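Local coordinates for maltose/maltodextrin-binding protein (Thermus thermophilus, PDB 2GH9) that binds maltotriose and, as a periplasmic binding protein, probably delivers maltodextrins for uptake, at residues Val96-Phe101 and Leu266-Val271; Met106-Phe111 and Phe286-Val291. All blocks are in the same frame, centred on the assembly; numbering follows the deposited sequence.

Contact 1: residues Val96-Phe101 and Leu266-Val271; sequences VEAFTF and LGVQGV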
loop_
_atom_site.group_PDB
_atom_site.type_symbol
_atom_site.label_atom_id
_atom_site.label_comp_id
_atom_site.label_asym_id
_atom_site.label_seq_id
_atom_site.Cartn_x
_atom_site.Cartn_y
_atom_site.Cartn_z
ATOM N N VAL A 96 -6.535 -14.152 -0.392
ATOM C CA VAL A 96 -7.789 -14.620 -0.946
ATOM C C VAL A 96 -8.934 -13.720 -0.483
ATOM O O VAL A 96 -9.687 -13.245 -1.295
ATOM C CB VAL A 96 -8.080 -16.104 -0.581
ATOM C CG1 VAL A 96 -9.447 -16.520 -1.078
ATOM C CG2 VAL A 96 -7.011 -17.022 -1.164
ATOM N N GLU A 97 -9.027 -13.458 0.817
ATOM C CA GLU A 97 -10.099 -12.631 1.361
ATOM C C GLU A 97 -10.043 -11.205 0.822
ATOM O O GLU A 97 -11.082 -10.605 0.554
ATOM C CB GLU A 97 -10.058 -12.600 2.898
ATOM C CG GLU A 97 -10.414 -13.918 3.593
ATOM C CD GLU A 97 -10.055 -13.919 5.087
ATOM O OE1 GLU A 97 -10.839 -13.373 5.909
ATOM O OE2 GLU A 97 -8.983 -14.467 5.450
ATOM N N ALA A 98 -8.834 -10.653 0.667
ATOM C CA ALA A 98 -8.676 -9.284 0.142
ATOM C C ALA A 98 -9.326 -9.121 -1.248
ATOM O O ALA A 98 -9.901 -8.081 -1.548
ATOM C CB ALA A 98 -7.200 -8.910 0.072
ATOM N N PHE A 99 -9.227 -10.150 -2.091
ATOM C CA PHE A 99 -9.754 -10.065 -3.451
ATOM C C PHE A 99 -11.082 -10.771 -3.660
ATOM O O PHE A 99 -11.516 -10.945 -4.804
ATOM C CB PHE A 99 -8.695 -10.541 -4.456
ATOM C CG PHE A 99 -7.804 -9.438 -4.897
ATOM C CD1 PHE A 99 -8.108 -8.698 -6.020
ATOM C CD2 PHE A 99 -6.699 -9.069 -4.126
ATOM C CE1 PHE A 99 -7.308 -7.636 -6.395
ATOM C CE2 PHE A 99 -5.899 -8.000 -4.495
ATOM C CZ PHE A 99 -6.194 -7.288 -5.616
ATOM N N THR A 100 -11.728 -11.144 -2.550
ATOM C CA THR A 100 -13.070 -11.741 -2.566
ATOM C C THR A 100 -14.121 -10.679 -2.214
ATOM O O THR A 100 -14.001 -9.951 -1.216
ATOM C CB THR A 100 -13.143 -12.954 -1.634
ATOM O OG1 THR A 100 -12.230 -13.955 -2.099
ATOM C CG2 THR A 100 -14.568 -13.550 -1.571
ATOM N N PHE A 101 -15.113 -10.562 -3.090
ATOM C CA PHE A 101 -16.233 -9.647 -2.913
ATOM C C PHE A 101 -17.524 -10.250 -3.495
ATOM O O PHE A 101 -17.533 -10.785 -4.604
ATOM C CB PHE A 101 -15.939 -8.305 -3.565
ATOM C CG PHE A 101 -16.875 -7.213 -3.129
ATOM C CD1 PHE A 101 -16.772 -6.672 -1.848
ATOM C CD2 PHE A 101 -17.881 -6.755 -3.980
ATOM C CE1 PHE A 101 -17.636 -5.683 -1.428
ATOM C CE2 PHE A 101 -18.749 -5.758 -3.577
ATOM C CZ PHE A 101 -18.626 -5.212 -2.303
ATOM N N LEU A 266 -2.050 -3.612 5.933
ATOM C CA LEU A 266 -1.577 -4.625 5.011
ATOM C C LEU A 266 -2.357 -4.403 3.734
ATOM O O LEU A 266 -3.574 -4.157 3.755
ATOM C CB LEU A 266 -1.772 -6.042 5.575
ATOM C CG LEU A 266 -1.156 -6.242 6.970
ATOM C CD1 LEU A 266 -1.555 -7.572 7.604
ATOM C CD2 LEU A 266 0.369 -6.116 6.938
ATOM N N GLY A 267 -1.636 -4.384 2.631
ATOM C CA GLY A 267 -2.227 -4.195 1.332
ATOM C C GLY A 267 -1.902 -5.419 0.525
ATOM O O GLY A 267 -0.808 -5.946 0.629
ATOM N N VAL A 268 -2.858 -5.864 -0.277
ATOM C CA VAL A 268 -2.621 -6.927 -1.231
ATOM C C VAL A 268 -2.778 -6.355 -2.623
ATOM O O VAL A 268 -3.814 -5.751 -2.947
ATOM C CB VAL A 268 -3.570 -8.126 -1.020
ATOM C CG1 VAL A 268 -3.240 -9.213 -1.998
ATOM C CG2 VAL A 268 -3.480 -8.628 0.407
ATOM N N GLN A 269 -1.733 -6.524 -3.432
ATOM C CA GLN A 269 -1.781 -6.164 -4.831
ATOM C C GLN A 269 -2.177 -7.396 -5.647
ATOM O O GLN A 269 -1.622 -8.468 -5.455
ATOM C CB GLN A 269 -0.427 -5.646 -5.297
ATOM C CG GLN A 269 0.027 -4.353 -4.623
ATOM C CD GLN A 269 -0.532 -3.090 -5.257
ATOM O OE1 GLN A 269 -0.854 -3.055 -6.442
ATOM N NE2 GLN A 269 -0.638 -2.036 -4.458
ATOM N N GLY A 270 -3.117 -7.218 -6.569
ATOM C CA GLY A 270 -3.563 -8.318 -7.422
ATOM C C GLY A 270 -3.839 -7.901 -8.839
ATOM O O GLY A 270 -4.053 -6.698 -9.145
ATOM N N VAL A 271 -3.817 -8.893 -9.726
ATOM C CA VAL A 271 -4.130 -8.659 -11.116
ATOM C C VAL A 271 -5.648 -8.766 -11.305
ATOM O O VAL A 271 -6.283 -9.728 -10.822
ATOM C CB VAL A 271 -3.415 -9.661 -12.063
ATOM C CG1 VAL A 271 -3.770 -9.344 -13.506
ATOM C CG2 VAL A 271 -1.852 -9.657 -11.843
#
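Phe99 presses the CE2-CZ side of its ring against the backbone of strand 265-273, and this one side chain makes most of the contact. Its CZ stands 3.2 Å from Gly270 N and 3.4 Å from Gly270 CA, an oblique approach made possible because the glycine carries nothing on the side turned to the ring; a beta carbon there would run into CZ. Phe99 CE2 lies 3.4 Å from Val268 O, with the carbonyl close to the ring plane and at its edge. Val268 serves two neighbours: CG1, anti to the backbone N (chi1 -178°), meets Phe99 CE2 at 3.8 Å, while CG2 meets Ala98 CB at 3.7 Å. Were the ring cut back to an alanine here, a gap would probably open beside Gly270 and Val268 CG1 would lose its aromatic neighbour. Val62 and Val67 also touch the Phe99 side chain. The turn that presents it is held by Thr100 OG1, bonded to Val96 O at 2.8 Å from above the carbonyl plane, and by Asn337, whose side chain binds Ala98 O and Thr100 O. From the same strand Gln269 points the opposite way, hydrogen-bonded to Thr61 and Glu113 and in touch with a bound glucose. A helix end thus packs on the back of a pocket-lining strand, within the mixed beta sheet of one alpha/beta lobe of a periplasmic binding protein.

Contact 2: residues Met106-Phe111 and Phe286-Val291; sequences MGLPAF and FAKTLV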
loop_
_atom_site.group_PDB
_atom_site.type_symbol
_atom_site.label_atom_id
_atom_site.label_comp_id
_atom_site.label_asym_id
_atom_site.label_seq_id
_atom_site.Cartn_x
_atom_site.Cartn_y
_atom_site.Cartn_z
ATOM N N MET A 106 -12.335 -11.821 -7.258
ATOM C CA MET A 106 -12.426 -10.749 -8.247
ATOM C C MET A 106 -11.070 -10.316 -8.857
ATOM O O MET A 106 -10.989 -9.353 -9.614
ATOM C CB MET A 106 -13.162 -9.561 -7.626
ATOM C CG MET A 106 -14.597 -9.906 -7.096
ATOM S SD MET A 106 -15.638 -10.733 -8.360
ATOM C CE MET A 106 -15.761 -9.454 -9.603
ATOM N N GLY A 107 -10.022 -11.057 -8.543
ATOM C CA GLY A 107 -8.705 -10.825 -9.129
ATOM C C GLY A 107 -7.761 -11.883 -8.622
ATOM O O GLY A 107 -8.129 -12.705 -7.787
ATOM N N LEU A 108 -6.555 -11.902 -9.163
ATOM C CA LEU A 108 -5.541 -12.881 -8.756
ATOM C C LEU A 108 -4.598 -12.203 -7.781
ATOM O O LEU A 108 -3.861 -11.318 -8.206
ATOM C CB LEU A 108 -4.743 -13.372 -9.956
ATOM C CG LEU A 108 -5.545 -13.962 -11.120
ATOM C CD1 LEU A 108 -4.582 -14.423 -12.199
ATOM C CD2 LEU A 108 -6.421 -15.090 -10.634
ATOM N N PRO A 109 -4.633 -12.607 -6.485
ATOM C CA PRO A 109 -3.772 -12.014 -5.479
ATOM C C PRO A 109 -2.316 -12.367 -5.748
ATOM O O PRO A 109 -1.992 -13.537 -6.018
ATOM C CB PRO A 109 -4.243 -12.654 -4.161
ATOM C CG PRO A 109 -5.536 -13.292 -4.452
ATOM C CD PRO A 109 -5.490 -13.658 -5.898
ATOM N N ALA A 110 -1.442 -11.367 -5.688
ATOM C CA ALA A 110 -0.058 -11.558 -6.099
ATOM C C ALA A 110 0.941 -11.210 -5.007
ATOM O O ALA A 110 1.785 -12.039 -4.650
ATOM C CB ALA A 110 0.224 -10.760 -7.389
ATOM N N PHE A 111 0.858 -9.986 -4.484
ATOM C CA PHE A 111 1.876 -9.471 -3.569
ATOM C C PHE A 111 1.267 -8.821 -2.347
ATOM O O PHE A 111 0.166 -8.248 -2.408
ATOM C CB PHE A 111 2.768 -8.452 -4.288
ATOM C CG PHE A 111 3.212 -8.894 -5.654
ATOM C CD1 PHE A 111 4.123 -9.930 -5.793
ATOM C CD2 PHE A 111 2.723 -8.279 -6.792
ATOM C CE1 PHE A 111 4.520 -10.363 -7.061
ATOM C CE2 PHE A 111 3.134 -8.700 -8.055
ATOM C CZ PHE A 111 4.034 -9.746 -8.177
ATOM N N PHE A 286 -2.553 -14.387 -19.799
ATOM C CA PHE A 286 -1.374 -13.574 -19.505
ATOM C C PHE A 286 -1.288 -13.269 -18.009
ATOM O O PHE A 286 -0.217 -13.375 -17.415
ATOM C CB PHE A 286 -1.377 -12.279 -20.304
ATOM C CG PHE A 286 -0.241 -11.362 -19.952
ATOM C CD1 PHE A 286 1.076 -11.808 -20.048
ATOM C CD2 PHE A 286 -0.480 -10.061 -19.541
ATOM C CE1 PHE A 286 2.149 -10.964 -19.725
ATOM C CE2 PHE A 286 0.595 -9.207 -19.217
ATOM C CZ PHE A 286 1.903 -9.669 -19.305
ATOM N N ALA A 287 -2.419 -12.898 -17.409
ATOM C CA ALA A 287 -2.487 -12.683 -15.961
ATOM C C ALA A 287 -1.979 -13.903 -15.178
ATOM O O ALA A 287 -1.235 -13.754 -14.199
ATOM C CB ALA A 287 -3.910 -12.326 -15.541
ATOM N N LYS A 288 -2.360 -15.104 -15.624
ATOM C CA LYS A 288 -1.978 -16.318 -14.926
ATOM C C LYS A 288 -0.467 -16.542 -15.026
ATOM O O LYS A 288 0.119 -17.015 -14.074
ATOM C CB LYS A 288 -2.802 -17.536 -15.405
ATOM C CG LYS A 288 -4.286 -17.436 -15.022
ATOM C CD LYS A 288 -5.194 -18.394 -15.790
ATOM C CE LYS A 288 -4.952 -19.837 -15.397
ATOM N NZ LYS A 288 -6.067 -20.738 -15.868
ATOM N N THR A 289 0.160 -16.147 -16.135
ATOM C CA THR A 289 1.629 -16.268 -16.268
ATOM C C THR A 289 2.368 -15.430 -15.216
ATOM O O THR A 289 3.445 -15.805 -14.790
ATOM C CB THR A 289 2.176 -15.887 -17.689
ATOM O OG1 THR A 289 1.986 -14.477 -17.965
ATOM C CG2 THR A 289 1.518 -16.748 -18.783
ATOM N N LEU A 290 1.780 -14.300 -14.811
ATOM C CA LEU A 290 2.448 -13.348 -13.928
ATOM C C LEU A 290 2.496 -13.804 -12.467
ATOM O O LEU A 290 3.328 -13.328 -11.698
ATOM C CB LEU A 290 1.763 -11.956 -14.029
ATOM C CG LEU A 290 1.649 -11.249 -15.393
ATOM C CD1 LEU A 290 0.830 -9.933 -15.288
ATOM C CD2 LEU A 290 3.032 -10.976 -16.037
ATOM N N VAL A 291 1.613 -14.725 -12.079
ATOM C CA VAL A 291 1.450 -15.093 -10.675
ATOM C C VAL A 291 1.896 -16.526 -10.340
ATOM O O VAL A 291 1.616 -17.031 -9.253
ATOM C CB VAL A 291 -0.015 -14.845 -10.165
ATOM C CG1 VAL A 291 -0.409 -13.370 -10.355
ATOM C CG2 VAL A 291 -1.019 -15.792 -10.833
#
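Leu108 reaches from strand 104-113 into the last turn of helix 280-290, and one methyl, CD1, makes all its contacts with the helix segment. With CG anti to the carbonyl carbon (chi1 -55°), the side chain extends toward the helix, where CD1 meets Ala287 CB at 4.0 Å and Val291 CG2 at 4.1 Å. Two residues along the strand, Ala110 CB approaches the other methyl of the same valine, CG1, again at 4.0 Å. Val291 therefore bridges two strand residues, one with each branch. These are ordinary van der Waals separations between apolar groups, with no hydrogen bond across the contact, and they illustrate how a helix is laid on a sheet in an alpha/beta lobe of the periplasmic binding protein fold. The strand is locally irregular: a classic beta bulge sets two residues, Ala110 and Phe111, opposite the single Gln269 of the neighbouring strand. Phe111 folds its ring over Ala110, whose CB sits 3.5 Å above one face, off-centre toward the rim; Phe299 stacks with this ring. Tyr87 and Val83 add to the packing around Leu108. The contact thins out at Lys288, which is partly exposed. Of its side chain, the aliphatic root takes part, CG lying 4.1 Å from Leu108 CD1; beyond this the chain bends at chi3 (69°) and leads away, so that NZ binds the backbone oxygen of Tyr82. On the helix side turned from the strand, Thr289 is also partly exposed, and its OG1 bonds back to Phe286 O, lying in the carbonyl plane on a lone pair.

How the contacts relate
Contacts 1 and 2 lie about 11 Å apart between centres, and both reach the same sheet. Along the chain their segments alternate: 96-101, 106-111, 266-271, 286-291. Strands 104-113 and 265-273 are antiparallel neighbours, joined by a probable hydrogen bond from Leu108 N to Val271 O (2.7 Å), while Met106 N probably bonds to Phe99 O. Side chains meet as well, Val271 CG1 touching Ala287 CB at 3.6 Å. Between residues 111 and 266 the chain builds a second, four-stranded sheet before returning, as in two-lobed binding proteins. The two contacts therefore knit together remote parts of one lobe, beside the strand that brings Gln269 to the maltotriose.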